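Local coordinates for Glyco_hydro_cc domain-containing protein (Blastomyces gilchristii, PDB 6UB0) that probably hydrolyses beta-1,3-glucan chains of the curdlan type as a family GH128 exo-glucanase, and holds laminaribiose in its -2 and -1 subsites, at residues P76-P86 and K118-V129. Sequence-based numbering, arbitrary orientation.
Sequences PDIASQANMSP and KGLGWMQGFLDV. With GLC (alpha-D-glucopyranose), chain B; BGC (beta-D-glucopyranose), chain C.
The indole of W122 sits between two prolines of the loop 76-86, with a CH-pi contact on each face and one polar bond at its edge. The firmer contact is that of P86, whose CG lies 3.6 Å from the centroid of the five-membered ring. Over the opposite face lies P76, modelled doubtfully close to the six-membered ring, with the D77 backbone beside it toward the rim. Near the ring plane, W122 NE1 donates to M84 O at 2.9 Å, a bent bond (N-H...O 146°) that satisfies the buried indole nitrogen and fixes the rotation of the ring. CG of W122 stands anti to its backbone N (chi1 -173°), which carries the indole off helix 119-130 into this slot; at its base, W122 CB meets D77 CB at 3.8 Å. Farther along, P86 CB comes 3.4 Å from F126 N, and G125, without a side chain, lets the proline approach the helix closely. At the other end D77 OD2, also bonded to S112, receives G119 N at 2.7 Å, nearly straight but on the anti side and 35° out of the carboxylate plane. At the exposed margin, K118 bends near its end, bringing NZ round to D77 O at 2.8 Å. Helix start and indole thus satisfy buried loop acceptors while prolines clasp the ring, consistent with steadying, in this TIM-barrel-type core, the loop whose Q81 OE1 accepts O2 of the beta-glucose.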
loop_
_atom_site.group_PDB
_atom_site.type_symbol
_atom_site.label_atom_id
_atom_site.label_comp_id
_atom_site.label_asym_id
_atom_site.label_seq_id
_atom_site.Cartn_x
_atom_site.Cartn_y
_atom_site.Cartn_z
ATOM N N PRO A 76 -9.911 -6.567 -0.175
ATOM C CA PRO A 76 -11.124 -7.223 -0.664
ATOM C C PRO A 76 -11.388 -8.550 0.090
ATOM O O PRO A 76 -12.536 -9.002 0.166
ATOM C CB PRO A 76 -10.809 -7.402 -2.165
ATOM C CG PRO A 76 -9.292 -7.508 -2.217
ATOM C CD PRO A 76 -8.848 -6.492 -1.186
ATOM N N ASP A 77 -10.330 -9.136 0.638
ATOM C CA ASP A 77 -10.359 -10.379 1.462
ATOM C C ASP A 77 -10.885 -10.146 2.888
ATOM O O ASP A 77 -10.965 -11.172 3.619
ATOM C CB ASP A 77 -8.970 -11.015 1.563
ATOM C CG ASP A 77 -7.920 -10.146 2.271
ATOM O OD1 ASP A 77 -7.898 -8.887 2.020
ATOM O OD2 ASP A 77 -7.081 -10.721 2.968
ATOM N N ILE A 78 -11.355 -8.952 3.274
ATOM C CA ILE A 78 -11.872 -8.675 4.650
ATOM C C ILE A 78 -13.269 -8.077 4.547
ATOM O O ILE A 78 -13.470 -7.140 3.799
ATOM C CB ILE A 78 -10.887 -7.772 5.430
ATOM C CG1 ILE A 78 -9.521 -8.449 5.600
ATOM C CG2 ILE A 78 -11.485 -7.286 6.750
ATOM C CD1 ILE A 78 -9.441 -9.570 6.647
ATOM N N ALA A 79 -14.256 -8.653 5.247
ATOM C CA ALA A 79 -15.678 -8.388 4.968
ATOM C C ALA A 79 -16.034 -6.939 5.304
ATOM O O ALA A 79 -16.855 -6.343 4.541
ATOM C CB ALA A 79 -16.554 -9.396 5.696
ATOM N N SER A 80 -15.319 -6.316 6.239
ATOM C CA SER A 80 -15.599 -4.916 6.647
ATOM C C SER A 80 -14.709 -3.944 5.870
ATOM O O SER A 80 -14.876 -2.740 6.071
ATOM C CB SER A 80 -15.408 -4.727 8.092
ATOM O OG SER A 80 -14.055 -4.913 8.393
ATOM N N GLN A 81 -13.839 -4.447 5.002
ATOM C CA GLN A 81 -13.107 -3.590 4.034
ATOM C C GLN A 81 -13.789 -3.719 2.682
ATOM O O GLN A 81 -15.036 -3.667 2.626
ATOM C CB GLN A 81 -11.631 -3.951 4.056
ATOM C CG GLN A 81 -11.004 -3.758 5.420
ATOM C CD GLN A 81 -11.060 -2.307 5.838
ATOM O OE1 GLN A 81 -10.960 -1.401 5.020
ATOM N NE2 GLN A 81 -11.250 -2.064 7.129
ATOM N N ALA A 82 -13.035 -3.827 1.605
ATOM C CA ALA A 82 -13.626 -3.768 0.268
ATOM C C ALA A 82 -14.695 -4.851 0.186
ATOM O O ALA A 82 -15.683 -4.597 -0.481
ATOM C CB ALA A 82 -12.600 -3.929 -0.827
ATOM N N ASN A 83 -14.395 -6.030 0.709
ATOM C CA ASN A 83 -15.331 -7.178 0.858
ATOM C C ASN A 83 -15.786 -7.618 -0.534
ATOM O O ASN A 83 -16.958 -7.346 -0.905
ATOM C CB ASN A 83 -16.517 -6.798 1.739
ATOM C CG ASN A 83 -17.477 -7.962 1.866
ATOM O OD1 ASN A 83 -17.029 -9.100 1.969
ATOM N ND2 ASN A 83 -18.763 -7.681 1.772
ATOM N N MET A 84 -14.857 -8.132 -1.337
ATOM C CA MET A 84 -15.102 -8.445 -2.758
ATOM C C MET A 84 -14.561 -9.838 -3.027
ATOM O O MET A 84 -13.487 -10.202 -2.500
ATOM C CB MET A 84 -14.388 -7.474 -3.715
ATOM C CG MET A 84 -14.756 -6.038 -3.494
ATOM S SD MET A 84 -13.662 -4.913 -4.368
ATOM C CE MET A 84 -13.762 -5.674 -5.992
ATOM N N SER A 85 -15.330 -10.622 -3.777
ATOM C CA SER A 85 -14.882 -11.962 -4.201
ATOM C C SER A 85 -13.753 -11.760 -5.192
ATOM O O SER A 85 -13.716 -10.739 -5.852
ATOM C CB SER A 85 -16.006 -12.731 -4.800
ATOM O OG SER A 85 -16.328 -12.178 -6.053
ATOM N N PRO A 86 -12.764 -12.667 -5.275
ATOM C CA PRO A 86 -11.724 -12.548 -6.285
ATOM C C PRO A 86 -12.307 -12.353 -7.691
ATOM O O PRO A 86 -11.831 -11.513 -8.445
ATOM C CB PRO A 86 -11.015 -13.911 -6.141
ATOM C CG PRO A 86 -11.150 -14.239 -4.722
ATOM C CD PRO A 86 -12.578 -13.845 -4.426
ATOM N N LYS A 118 -7.943 -16.000 2.865
ATOM C CA LYS A 118 -7.774 -14.529 2.869
ATOM C C LYS A 118 -6.347 -14.297 2.345
ATOM O O LYS A 118 -5.738 -15.266 1.847
ATOM C CB LYS A 118 -8.139 -13.961 4.246
ATOM C CG LYS A 118 -9.366 -14.591 4.880
ATOM C CD LYS A 118 -10.089 -13.787 5.952
ATOM C CE LYS A 118 -11.576 -14.085 5.946
ATOM N NZ LYS A 118 -12.328 -13.045 5.187
ATOM N N GLY A 119 -5.790 -13.076 2.427
ATOM C CA GLY A 119 -4.339 -12.901 2.239
ATOM C C GLY A 119 -3.947 -13.266 0.821
ATOM O O GLY A 119 -4.731 -12.978 -0.082
ATOM N N LEU A 120 -2.800 -13.916 0.653
ATOM C CA LEU A 120 -2.177 -14.295 -0.647
ATOM C C LEU A 120 -2.950 -15.404 -1.376
ATOM O O LEU A 120 -2.618 -15.705 -2.552
ATOM C CB LEU A 120 -0.763 -14.783 -0.339
ATOM C CG LEU A 120 0.045 -13.760 0.455
ATOM C CD1 LEU A 120 1.488 -14.177 0.609
ATOM C CD2 LEU A 120 -0.089 -12.401 -0.225
ATOM N N GLY A 121 -3.864 -16.048 -0.672
ATOM C CA GLY A 121 -4.780 -17.037 -1.253
ATOM C C GLY A 121 -5.793 -16.280 -2.081
ATOM O O GLY A 121 -6.000 -16.653 -3.259
ATOM N N TRP A 122 -6.350 -15.210 -1.501
ATOM C CA TRP A 122 -7.276 -14.320 -2.235
ATOM C C TRP A 122 -6.519 -13.733 -3.423
ATOM O O TRP A 122 -7.090 -13.688 -4.561
ATOM C CB TRP A 122 -7.884 -13.262 -1.326
ATOM C CG TRP A 122 -8.950 -12.461 -2.005
ATOM C CD1 TRP A 122 -10.300 -12.503 -1.822
ATOM C CD2 TRP A 122 -8.715 -11.381 -2.919
ATOM N NE1 TRP A 122 -10.943 -11.597 -2.627
ATOM C CE2 TRP A 122 -9.986 -10.887 -3.319
ATOM C CE3 TRP A 122 -7.564 -10.841 -3.489
ATOM C CZ2 TRP A 122 -10.113 -9.839 -4.226
ATOM C CZ3 TRP A 122 -7.701 -9.847 -4.421
ATOM C CH2 TRP A 122 -8.949 -9.331 -4.754
ATOM N N MET A 123 -5.278 -13.282 -3.211
ATOM C CA MET A 123 -4.481 -12.730 -4.336
ATOM C C MET A 123 -4.391 -13.796 -5.435
ATOM O O MET A 123 -4.607 -13.449 -6.612
ATOM C CB MET A 123 -3.065 -12.309 -3.929
ATOM C CG MET A 123 -2.447 -11.339 -4.916
ATOM S SD MET A 123 -3.342 -9.774 -5.104
ATOM C CE MET A 123 -2.596 -8.850 -3.738
ATOM N N GLN A 124 -4.120 -15.051 -5.090
ATOM C CA GLN A 124 -3.926 -16.063 -6.162
ATOM C C GLN A 124 -5.256 -16.323 -6.905
ATOM O O GLN A 124 -5.256 -16.383 -8.162
ATOM C CB GLN A 124 -3.290 -17.328 -5.634
ATOM C CG GLN A 124 -2.860 -18.189 -6.808
ATOM C CD GLN A 124 -2.080 -19.392 -6.380
ATOM O OE1 GLN A 124 -0.946 -19.294 -5.926
ATOM N NE2 GLN A 124 -2.677 -20.549 -6.589
ATOM N N GLY A 125 -6.364 -16.369 -6.163
ATOM C CA GLY A 125 -7.738 -16.492 -6.698
ATOM C C GLY A 125 -8.070 -15.330 -7.608
ATOM O O GLY A 125 -8.573 -15.519 -8.739
ATOM N N PHE A 126 -7.778 -14.130 -7.153
ATOM C CA PHE A 126 -7.848 -12.939 -8.006
ATOM C C PHE A 126 -6.888 -13.063 -9.207
ATOM O O PHE A 126 -7.306 -12.746 -10.349
ATOM C CB PHE A 126 -7.525 -11.718 -7.152
ATOM C CG PHE A 126 -7.311 -10.474 -7.954
ATOM C CD1 PHE A 126 -8.398 -9.763 -8.413
ATOM C CD2 PHE A 126 -6.035 -10.015 -8.240
ATOM C CE1 PHE A 126 -8.232 -8.607 -9.154
ATOM C CE2 PHE A 126 -5.865 -8.857 -8.962
ATOM C CZ PHE A 126 -6.955 -8.144 -9.408
ATOM N N LEU A 127 -5.634 -13.467 -8.995
ATOM C CA LEU A 127 -4.679 -13.559 -10.125
ATOM C C LEU A 127 -5.142 -14.662 -11.104
ATOM O O LEU A 127 -5.021 -14.477 -12.335
ATOM C CB LEU A 127 -3.304 -13.829 -9.531
ATOM C CG LEU A 127 -2.713 -12.642 -8.772
ATOM C CD1 LEU A 127 -1.334 -12.974 -8.238
ATOM C CD2 LEU A 127 -2.663 -11.415 -9.645
ATOM N N ASP A 128 -5.641 -15.776 -10.589
ATOM C CA ASP A 128 -6.217 -16.847 -11.447
ATOM C C ASP A 128 -7.360 -16.235 -12.246
ATOM O O ASP A 128 -7.311 -16.311 -13.489
ATOM C CB ASP A 128 -6.631 -18.065 -10.633
ATOM C CG ASP A 128 -5.431 -18.900 -10.245
ATOM O OD1 ASP A 128 -4.400 -18.809 -10.958
ATOM O OD2 ASP A 128 -5.535 -19.626 -9.254
ATOM N N VAL A 129 -8.346 -15.667 -11.566
ATOM C CA VAL A 129 -9.582 -15.159 -12.227
ATOM C C VAL A 129 -9.174 -14.088 -13.230
ATOM O O VAL A 129 -9.839 -13.940 -14.270
ATOM C CB VAL A 129 -10.652 -14.631 -11.252
ATOM C CG1 VAL A 129 -11.795 -14.000 -12.024
ATOM C CG2 VAL A 129 -11.202 -15.714 -10.346
HETATM C C1 GLC B . -6.317 -2.559 7.877
HETATM C C2 GLC B . -7.311 -1.705 7.074
HETATM C C3 GLC B . -7.820 -0.526 7.906
HETATM C C4 GLC B . -8.329 -1.046 9.277
HETATM C C5 GLC B . -7.329 -1.951 9.946
HETATM C C6 GLC B . -7.757 -2.530 11.310
HETATM O O1 GLC B . -5.170 -1.828 8.335
HETATM O O2 GLC B . -6.826 -1.149 5.829
HETATM O O3 GLC B . -8.830 0.160 7.167
HETATM O O4 GLC B . -8.470 0.039 10.131
HETATM O O5 GLC B . -7.048 -3.020 9.042
HETATM O O6 GLC B . -9.142 -2.702 11.223
HETATM C C2 BGC C . -9.743 2.069 6.107
HETATM C C3 BGC C . -9.508 3.431 5.523
HETATM C C4 BGC C . -8.833 4.248 6.603
HETATM C C5 BGC C . -7.558 3.531 7.097
HETATM C C6 BGC C . -6.752 4.115 8.266
HETATM C C1 BGC C . -8.494 1.433 6.651
HETATM O O2 BGC C . -10.231 1.281 5.015
HETATM O O3 BGC C . -10.707 4.035 4.949
HETATM O O4 BGC C . -8.624 5.511 5.972
HETATM O O5 BGC C . -7.833 2.235 7.639
HETATM O O6 BGC C . -7.697 4.402 9.334
#